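Local coordinates for protein acyltransferase (Actinoplanes teichomyceticus, PDB 4Q38) that transfers long aliphatic acyl groups from acyl-coenzyme A to the amino sugar of teicoplanin-type glycopeptide antibiotics, at residues R185-R190 / F196-G201; F296-N301 / D306-R311. All blocks are in the same frame, centred on the assembly; numbering follows the deposited sequence.

Contact 1 of 2, residues R185-R190 / F196-G201; sequences RGILYR and FSLATG
Tyr189 and Phe196 form an antiparallel hydrogen-bonded pair in which each backbone N-H meets the carbonyl of the other residue. Tyr189 N donates a hydrogen bond to Phe196 O at 3.0 Å, and Phe196 N donates one to Tyr189 O at 2.9 Å. A third bond joins Leu198 N to Ile187 O at 2.9 Å. Between these rungs the non-hydrogen-bonded pair Leu188 and Ser197 draws its CA atoms to 4.2 Å. Two weaker CA-H...O contacts complete the backbone interactions, the shorter from Ser197 CA to Ile187 O at 3.2 Å.

Apolar contact is modest but specific. Leu188 turns CG anti to its backbone N (chi1 178°), which brings Leu188 CD1 to within 3.8 Å of Ser197 CB. On the flank, Ile187 CG2 meets Leu198 CD1, while Ile187 CD1 lies over one face of the Arg185 guanidinium. Branched aliphatic side chains suit these places because they fill space beside the backbone without needing polar partners.

Polar side chains look elsewhere. The hydroxyl Tyr189 OH reaches back to give a hydrogen bond to Gly186 O (2.8 Å), arriving from above the carbonyl plane. Gly186 closes the preceding helix with a Schellman motif, whose positive phi favours glycine. Small Ser197 packs against Leu188 while its OG bonds His211; elsewhere in this protein's structures it is seen to bind N-acetyl-D-glucosamine.

The two strands thus make a beta hairpin at one margin of the mixed sheet. Leu188 and Ser197 lie on one face, where Leu188 packs on helix 177-184; Tyr189 and Phe196 lie on the other, against helix 221-238, and strand 206-211 continues the sheet beyond 194-200.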
loop_
_atom_site.group_PDB
_atom_site.type_symbol
_atom_site.label_atom_id
_atom_site.label_comp_id
_atom_site.label_asym_id
_atom_site.label_seq_id
_atom_site.Cartn_x
_atom_site.Cartn_y
_atom_site.Cartn_z
ATOM N N ARG A 185 -5.112 -3.446 9.002
ATOM C CA ARG A 185 -5.181 -4.650 9.825
ATOM C C ARG A 185 -4.110 -4.689 10.902
ATOM O O ARG A 185 -4.019 -5.655 11.651
ATOM C CB ARG A 185 -5.102 -5.899 8.958
ATOM C CG ARG A 185 -6.392 -6.199 8.217
ATOM C CD ARG A 185 -6.203 -7.397 7.314
ATOM N NE ARG A 185 -5.342 -7.117 6.158
ATOM C CZ ARG A 185 -4.697 -8.050 5.464
ATOM N NH1 ARG A 185 -4.742 -9.330 5.854
ATOM N NH2 ARG A 185 -3.969 -7.710 4.402
ATOM N N GLY A 186 -3.293 -3.643 10.998
ATOM C CA GLY A 186 -2.244 -3.646 12.005
ATOM C C GLY A 186 -1.190 -4.733 11.814
ATOM O O GLY A 186 -0.597 -5.201 12.783
ATOM N N ILE A 187 -0.964 -5.129 10.565
ATOM C CA ILE A 187 0.042 -6.141 10.234
ATOM C C ILE A 187 1.258 -5.560 9.529
ATOM O O ILE A 187 2.172 -6.300 9.147
ATOM C CB ILE A 187 -0.572 -7.302 9.397
ATOM C CG1 ILE A 187 -1.133 -6.792 8.057
ATOM C CG2 ILE A 187 -1.652 -7.995 10.215
ATOM C CD1 ILE A 187 -1.393 -7.870 7.024
ATOM N N LEU A 188 1.269 -4.231 9.372
ATOM C CA LEU A 188 2.369 -3.515 8.736
ATOM C C LEU A 188 2.718 -2.322 9.619
ATOM O O LEU A 188 1.810 -1.619 10.091
ATOM C CB LEU A 188 1.951 -3.010 7.347
ATOM C CG LEU A 188 2.977 -2.188 6.542
ATOM C CD1 LEU A 188 3.922 -3.091 5.778
ATOM C CD2 LEU A 188 2.272 -1.271 5.550
ATOM N N TYR A 189 4.010 -2.097 9.824
ATOM C CA TYR A 189 4.511 -0.971 10.638
ATOM C C TYR A 189 5.676 -0.264 9.978
ATOM O O TYR A 189 6.624 -0.902 9.524
ATOM C CB TYR A 189 4.889 -1.436 12.068
ATOM C CG TYR A 189 3.661 -1.915 12.772
ATOM C CD1 TYR A 189 2.805 -1.010 13.403
ATOM C CD2 TYR A 189 3.294 -3.270 12.736
ATOM C CE1 TYR A 189 1.637 -1.431 14.008
ATOM C CE2 TYR A 189 2.119 -3.699 13.332
ATOM C CZ TYR A 189 1.296 -2.774 13.960
ATOM O OH TYR A 189 0.119 -3.177 14.548
ATOM N N ARG A 190 5.599 1.062 9.924
ATOM C CA ARG A 190 6.734 1.848 9.454
ATOM C C ARG A 190 7.669 2.104 10.635
ATOM O O ARG A 190 7.273 2.683 11.656
ATOM C CB ARG A 190 6.288 3.166 8.798
ATOM C CG ARG A 190 7.471 3.957 8.238
ATOM C CD ARG A 190 7.085 5.156 7.387
ATOM N NE ARG A 190 8.299 5.724 6.801
ATOM C CZ ARG A 190 8.346 6.465 5.699
ATOM N NH1 ARG A 190 7.233 6.761 5.026
ATOM N NH2 ARG A 190 9.521 6.896 5.261
ATOM N N PHE A 196 7.826 -2.866 7.763
ATOM C CA PHE A 196 7.892 -4.320 7.956
ATOM C C PHE A 196 6.500 -4.882 8.158
ATOM O O PHE A 196 5.723 -4.352 8.948
ATOM C CB PHE A 196 8.767 -4.673 9.173
ATOM C CG PHE A 196 10.205 -4.267 9.018
ATOM C CD1 PHE A 196 11.116 -5.107 8.396
ATOM C CD2 PHE A 196 10.642 -3.019 9.463
ATOM C CE1 PHE A 196 12.447 -4.722 8.222
ATOM C CE2 PHE A 196 11.969 -2.632 9.302
ATOM C CZ PHE A 196 12.870 -3.477 8.670
ATOM N N SER A 197 6.198 -5.963 7.444
ATOM C CA SER A 197 4.924 -6.661 7.610
ATOM C C SER A 197 5.110 -8.038 8.256
ATOM O O SER A 197 6.072 -8.746 7.960
ATOM C CB SER A 197 4.238 -6.848 6.258
ATOM O OG SER A 197 5.125 -7.503 5.368
ATOM N N LEU A 198 4.177 -8.405 9.125
ATOM C CA LEU A 198 4.079 -9.779 9.618
ATOM C C LEU A 198 3.778 -10.661 8.417
ATOM O O LEU A 198 2.859 -10.391 7.655
ATOM C CB LEU A 198 2.953 -9.910 10.636
ATOM C CG LEU A 198 3.059 -9.126 11.943
ATOM C CD1 LEU A 198 1.693 -9.040 12.606
ATOM C CD2 LEU A 198 4.054 -9.802 12.867
ATOM N N ALA A 199 4.585 -11.693 8.226
ATOM C CA ALA A 199 4.433 -12.557 7.060
ATOM C C ALA A 199 4.817 -13.992 7.382
ATOM O O ALA A 199 5.470 -14.261 8.384
ATOM C CB ALA A 199 5.276 -12.033 5.904
ATOM N N THR A 200 4.401 -14.915 6.522
ATOM C CA THR A 200 4.814 -16.315 6.646
ATOM C C THR A 200 5.160 -16.874 5.278
ATOM O O THR A 200 4.522 -16.531 4.282
ATOM C CB THR A 200 3.720 -17.203 7.253
ATOM O OG1 THR A 200 2.559 -17.142 6.422
ATOM C CG2 THR A 200 3.361 -16.756 8.674
ATOM N N GLY A 201 6.167 -17.739 5.225
ATOM C CA GLY A 201 6.495 -18.399 3.969
ATOM C C GLY A 201 5.424 -19.429 3.628
ATOM O O GLY A 201 4.476 -19.632 4.390
#

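Contact 2 of 2, residues F296-N301 / D306-R311; sequences FVFRYN and DELPQR. With COA (coenzyme A), chain D.
Beside the adenine end of the coenzyme A pocket, helix 290-298 ends and the chain turns back, packing Phe298 and Tyr300 against Leu308 and Pro309. No hydrogen bond joins the two segments; the contact is carried by hydrocarbon and ring surfaces.

Leu308 meets both rings. Leu308 CD1 sits over the face of the Phe298 ring as a CH-pi contact, 4.0 Å from the ring centroid and 13° off the normal, and the same methyl, Leu308 CD1, touches Tyr300 CD1 at 3.8 Å. With CG anti to the carbonyl carbon (chi1 -70°), Leu308 can send this one branch to both rings. Tyr300 crosses the leucine at about a right angle, while its hydroxyl bonds Gln303 O in the intervening loop.

Phe298 is held on both faces: Val297 CG1 covers the one opposite Leu308. At its edge, near the ring plane, Pro309 O approaches Phe298 CE1 at 3.5 Å, a favourable place for a carbonyl oxygen because the rim of an aromatic ring is slightly positive. Pro309 O also accepts a hydrogen bond from Gln310 NE2 (2.9 Å), and Pro309 CG rests on Phe298 CD1. Proline, with its compact ring and restricted phi, suits this irregular stretch and offers CG to the aromatic ring.

Just before Phe298, the last residues of the helix meet the coenzyme. Phe296 O takes a hydrogen bond from N6A of the adenine at 3.0 Å, and C2P of the pantetheine arm lies over the centre of the Phe296 ring, 3.4 Å above its plane. Val297 CG1 meets N1A at 3.8 Å, so this valine bridges adenine and Phe298. Reading the adenine amino group with a main-chain carbonyl is a familiar device of nucleotide sites, and here the GNAT-like domain uses a helix end for it.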
loop_
_atom_site.group_PDB
_atom_site.type_symbol
_atom_site.label_atom_id
_atom_site.label_comp_id
_atom_site.label_asym_id
_atom_site.label_seq_id
_atom_site.Cartn_x
_atom_site.Cartn_y
_atom_site.Cartn_z
ATOM N N PHE A 296 7.034 2.254 -10.250
ATOM C CA PHE A 296 7.804 2.897 -9.190
ATOM C C PHE A 296 8.797 3.978 -9.599
ATOM O O PHE A 296 9.149 4.841 -8.782
ATOM C CB PHE A 296 8.444 1.843 -8.286
ATOM C CG PHE A 296 7.443 1.107 -7.459
ATOM C CD1 PHE A 296 6.775 1.760 -6.415
ATOM C CD2 PHE A 296 7.129 -0.214 -7.737
ATOM C CE1 PHE A 296 5.826 1.096 -5.649
ATOM C CE2 PHE A 296 6.174 -0.883 -6.983
ATOM C CZ PHE A 296 5.525 -0.227 -5.935
ATOM N N VAL A 297 9.229 3.953 -10.854
ATOM C CA VAL A 297 10.128 4.994 -11.351
ATOM C C VAL A 297 9.362 6.157 -11.977
ATOM O O VAL A 297 9.774 7.302 -11.842
ATOM C CB VAL A 297 11.197 4.425 -12.321
ATOM C CG1 VAL A 297 12.041 5.531 -12.926
ATOM C CG2 VAL A 297 12.108 3.452 -11.576
ATOM N N PHE A 298 8.253 5.863 -12.651
ATOM C CA PHE A 298 7.511 6.889 -13.396
ATOM C C PHE A 298 6.030 7.022 -13.037
ATOM O O PHE A 298 5.359 7.917 -13.559
ATOM C CB PHE A 298 7.566 6.600 -14.901
ATOM C CG PHE A 298 8.951 6.501 -15.466
ATOM C CD1 PHE A 298 9.720 7.645 -15.674
ATOM C CD2 PHE A 298 9.475 5.260 -15.832
ATOM C CE1 PHE A 298 10.996 7.548 -16.222
ATOM C CE2 PHE A 298 10.753 5.163 -16.379
ATOM C CZ PHE A 298 11.508 6.307 -16.574
ATOM N N ARG A 299 5.513 6.132 -12.189
ATOM C CA ARG A 299 4.058 5.981 -11.996
ATOM C C ARG A 299 3.405 5.898 -13.370
ATOM O O ARG A 299 2.503 6.680 -13.706
ATOM C CB ARG A 299 3.456 7.131 -11.170
ATOM C CG ARG A 299 4.016 7.282 -9.761
ATOM C CD ARG A 299 3.762 6.056 -8.894
ATOM N NE ARG A 299 4.575 6.111 -7.677
ATOM C CZ ARG A 299 4.610 5.164 -6.746
ATOM N NH1 ARG A 299 3.872 4.072 -6.881
ATOM N NH2 ARG A 299 5.392 5.308 -5.680
ATOM N N TYR A 300 3.887 4.938 -14.152
ATOM C CA TYR A 300 3.560 4.814 -15.562
ATOM C C TYR A 300 2.068 4.629 -15.793
ATOM O O TYR A 300 1.434 3.777 -15.173
ATOM C CB TYR A 300 4.333 3.645 -16.168
ATOM C CG TYR A 300 4.217 3.538 -17.666
ATOM C CD1 TYR A 300 4.710 4.547 -18.495
ATOM C CD2 TYR A 300 3.621 2.425 -18.259
ATOM C CE1 TYR A 300 4.607 4.452 -19.871
ATOM C CE2 TYR A 300 3.512 2.322 -19.638
ATOM C CZ TYR A 300 4.006 3.339 -20.436
ATOM O OH TYR A 300 3.897 3.248 -21.806
ATOM N N ASN A 301 1.523 5.442 -16.687
ATOM C CA ASN A 301 0.129 5.332 -17.087
ATOM C C ASN A 301 -0.020 5.324 -18.612
ATOM O O ASN A 301 -0.848 6.043 -19.177
ATOM C CB ASN A 301 -0.701 6.451 -16.441
ATOM C CG ASN A 301 -2.198 6.252 -16.613
ATOM O OD1 ASN A 301 -2.936 7.215 -16.807
ATOM N ND2 ASN A 301 -2.651 5.006 -16.548
ATOM N N ASP A 306 9.589 7.539 -24.864
ATOM C CA ASP A 306 10.536 8.651 -25.014
ATOM C C ASP A 306 9.935 10.008 -24.622
ATOM O O ASP A 306 10.564 11.053 -24.802
ATOM C CB ASP A 306 11.172 8.684 -26.417
ATOM C CG ASP A 306 10.149 8.629 -27.542
ATOM O OD1 ASP A 306 8.937 8.479 -27.270
ATOM O OD2 ASP A 306 10.570 8.732 -28.713
ATOM N N GLU A 307 8.718 9.978 -24.082
ATOM C CA GLU A 307 8.098 11.163 -23.499
ATOM C C GLU A 307 7.997 11.065 -21.977
ATOM O O GLU A 307 7.278 11.838 -21.338
ATOM C CB GLU A 307 6.739 11.442 -24.145
ATOM C CG GLU A 307 6.856 12.180 -25.472
ATOM C CD GLU A 307 5.542 12.283 -26.224
ATOM O OE1 GLU A 307 5.580 12.292 -27.474
ATOM O OE2 GLU A 307 4.476 12.356 -25.572
ATOM N N LEU A 308 8.729 10.110 -21.405
ATOM C CA LEU A 308 8.909 10.022 -19.958
ATOM C C LEU A 308 10.159 10.809 -19.563
ATOM O O LEU A 308 11.079 10.947 -20.376
ATOM C CB LEU A 308 9.010 8.557 -19.508
ATOM C CG LEU A 308 7.743 7.693 -19.589
ATOM C CD1 LEU A 308 8.052 6.226 -19.322
ATOM C CD2 LEU A 308 6.661 8.194 -18.642
ATOM N N PRO A 309 10.198 11.341 -18.322
ATOM C CA PRO A 309 11.367 12.126 -17.899
ATOM C C PRO A 309 12.690 11.342 -17.933
ATOM O O PRO A 309 12.692 10.110 -17.838
ATOM C CB PRO A 309 11.020 12.546 -16.463
ATOM C CG PRO A 309 9.895 11.661 -16.038
ATOM C CD PRO A 309 9.147 11.316 -17.287
ATOM N N GLN A 310 13.796 12.065 -18.076
ATOM C CA GLN A 310 15.123 11.459 -18.187
ATOM C C GLN A 310 16.127 12.220 -17.333
ATOM O O GLN A 310 17.313 12.290 -17.664
ATOM C CB GLN A 310 15.584 11.427 -19.652
ATOM C CG GLN A 310 14.712 10.592 -20.575
ATOM C CD GLN A 310 14.975 9.099 -20.449
ATOM O OE1 GLN A 310 15.869 8.558 -21.102
ATOM N NE2 GLN A 310 14.182 8.423 -19.621
ATOM N N ARG A 311 15.641 12.783 -16.231
ATOM C CA ARG A 311 16.462 13.604 -15.341
ATOM C C ARG A 311 17.474 12.811 -14.502
ATOM O O ARG A 311 18.603 13.268 -14.307
ATOM C CB ARG A 311 15.574 14.458 -14.430
ATOM C CG ARG A 311 14.730 15.501 -15.160
ATOM C CD ARG A 311 13.596 16.025 -14.287
ATOM N NE ARG A 311 12.500 15.058 -14.158
ATOM C CZ ARG A 311 12.336 14.218 -13.135
ATOM N NH1 ARG A 311 13.195 14.210 -12.121
ATOM N NH2 ARG A 311 11.306 13.381 -13.125
HETATM N N1A COA D . 12.323 7.578 -9.685
HETATM C C2A COA D . 13.211 8.330 -10.365
HETATM N N3A COA D . 14.521 8.388 -10.066
HETATM C C4A COA D . 15.017 7.666 -9.028
HETATM C C5A COA D . 14.106 6.822 -8.234
HETATM C C6A COA D . 12.680 6.811 -8.628
HETATM N N6A COA D . 11.758 6.061 -7.975
HETATM N N7A COA D . 14.864 6.235 -7.289
HETATM C C8A COA D . 16.138 6.656 -7.458
HETATM N N9A COA D . 16.224 7.521 -8.488
HETATM C C1B COA D . 17.454 8.180 -8.987
HETATM C C2B COA D . 18.221 8.934 -7.916
HETATM O O2B COA D . 17.747 10.271 -7.799
HETATM C C3B COA D . 19.643 8.841 -8.429
HETATM O O3B COA D . 19.792 9.765 -9.510
HETATM P P3B COA D . 21.220 10.348 -10.005
HETATM O O7A COA D . 21.580 11.322 -8.926
HETATM O O8A COA D . 20.875 10.918 -11.355
HETATM O O9A COA D . 22.140 9.154 -10.091
HETATM C C4B COA D . 19.688 7.435 -9.017
HETATM O O4B COA D . 18.353 7.170 -9.455
HETATM C C5B COA D . 20.161 6.355 -8.040
HETATM O O5B COA D . 19.250 6.266 -6.931
HETATM P P1A COA D . 19.566 5.421 -5.605
HETATM O O1A COA D . 20.534 6.145 -4.709
HETATM O O2A COA D . 19.883 4.017 -6.048
HETATM O O3A COA D . 18.111 5.386 -4.887
HETATM P P2A COA D . 17.526 6.498 -3.880
HETATM O O4A COA D . 17.967 6.174 -2.478
HETATM O O5A COA D . 17.772 7.890 -4.400
HETATM O O6A COA D . 15.950 6.206 -4.040
HETATM C CBP COA D . 13.920 5.003 -3.341
HETATM C CCP COA D . 15.413 4.939 -3.647
HETATM C CDP COA D . 13.509 3.579 -3.005
HETATM C CEP COA D . 13.710 5.912 -2.147
HETATM C CAP COA D . 13.137 5.530 -4.568
HETATM O OAP COA D . 13.451 4.742 -5.718
HETATM C C9P COA D . 11.625 5.576 -4.440
HETATM O O9P COA D . 11.089 6.453 -3.786
HETATM N N8P COA D . 10.923 4.649 -5.101
HETATM C C7P COA D . 9.490 4.481 -4.930
HETATM C C6P COA D . 9.183 3.445 -3.850
HETATM C C5P COA D . 9.666 2.065 -4.269
HETATM O O5P COA D . 10.106 1.872 -5.397
HETATM N N4P COA D . 9.596 1.111 -3.337
HETATM C C3P COA D . 9.793 -0.301 -3.648
HETATM C C2P COA D . 8.584 -0.944 -4.310
HETATM S S1P COA D . 8.914 -2.702 -4.668
#

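Both contacts belong to the GNAT-like C-terminal domain, yet they share no helix or strand and lie on opposite sides of the chain's centre, with centres about 30 Å apart. Contact 1 is wholly buried and is built from sheet: regular main-chain bonds set its register, and side chains fill the two faces. Contact 2 is only partly buried and joins a helix end to a loop, and aromatic and aliphatic packing replaces the missing backbone ladder. Their relation to ligands differs too. In contact 2, Phe296 and Val297 touch coenzyme A directly, whereas in the hairpin the Leu188 side chain remains about 7 Å from the bound decanoyl sugar and about 11 Å from the coenzyme.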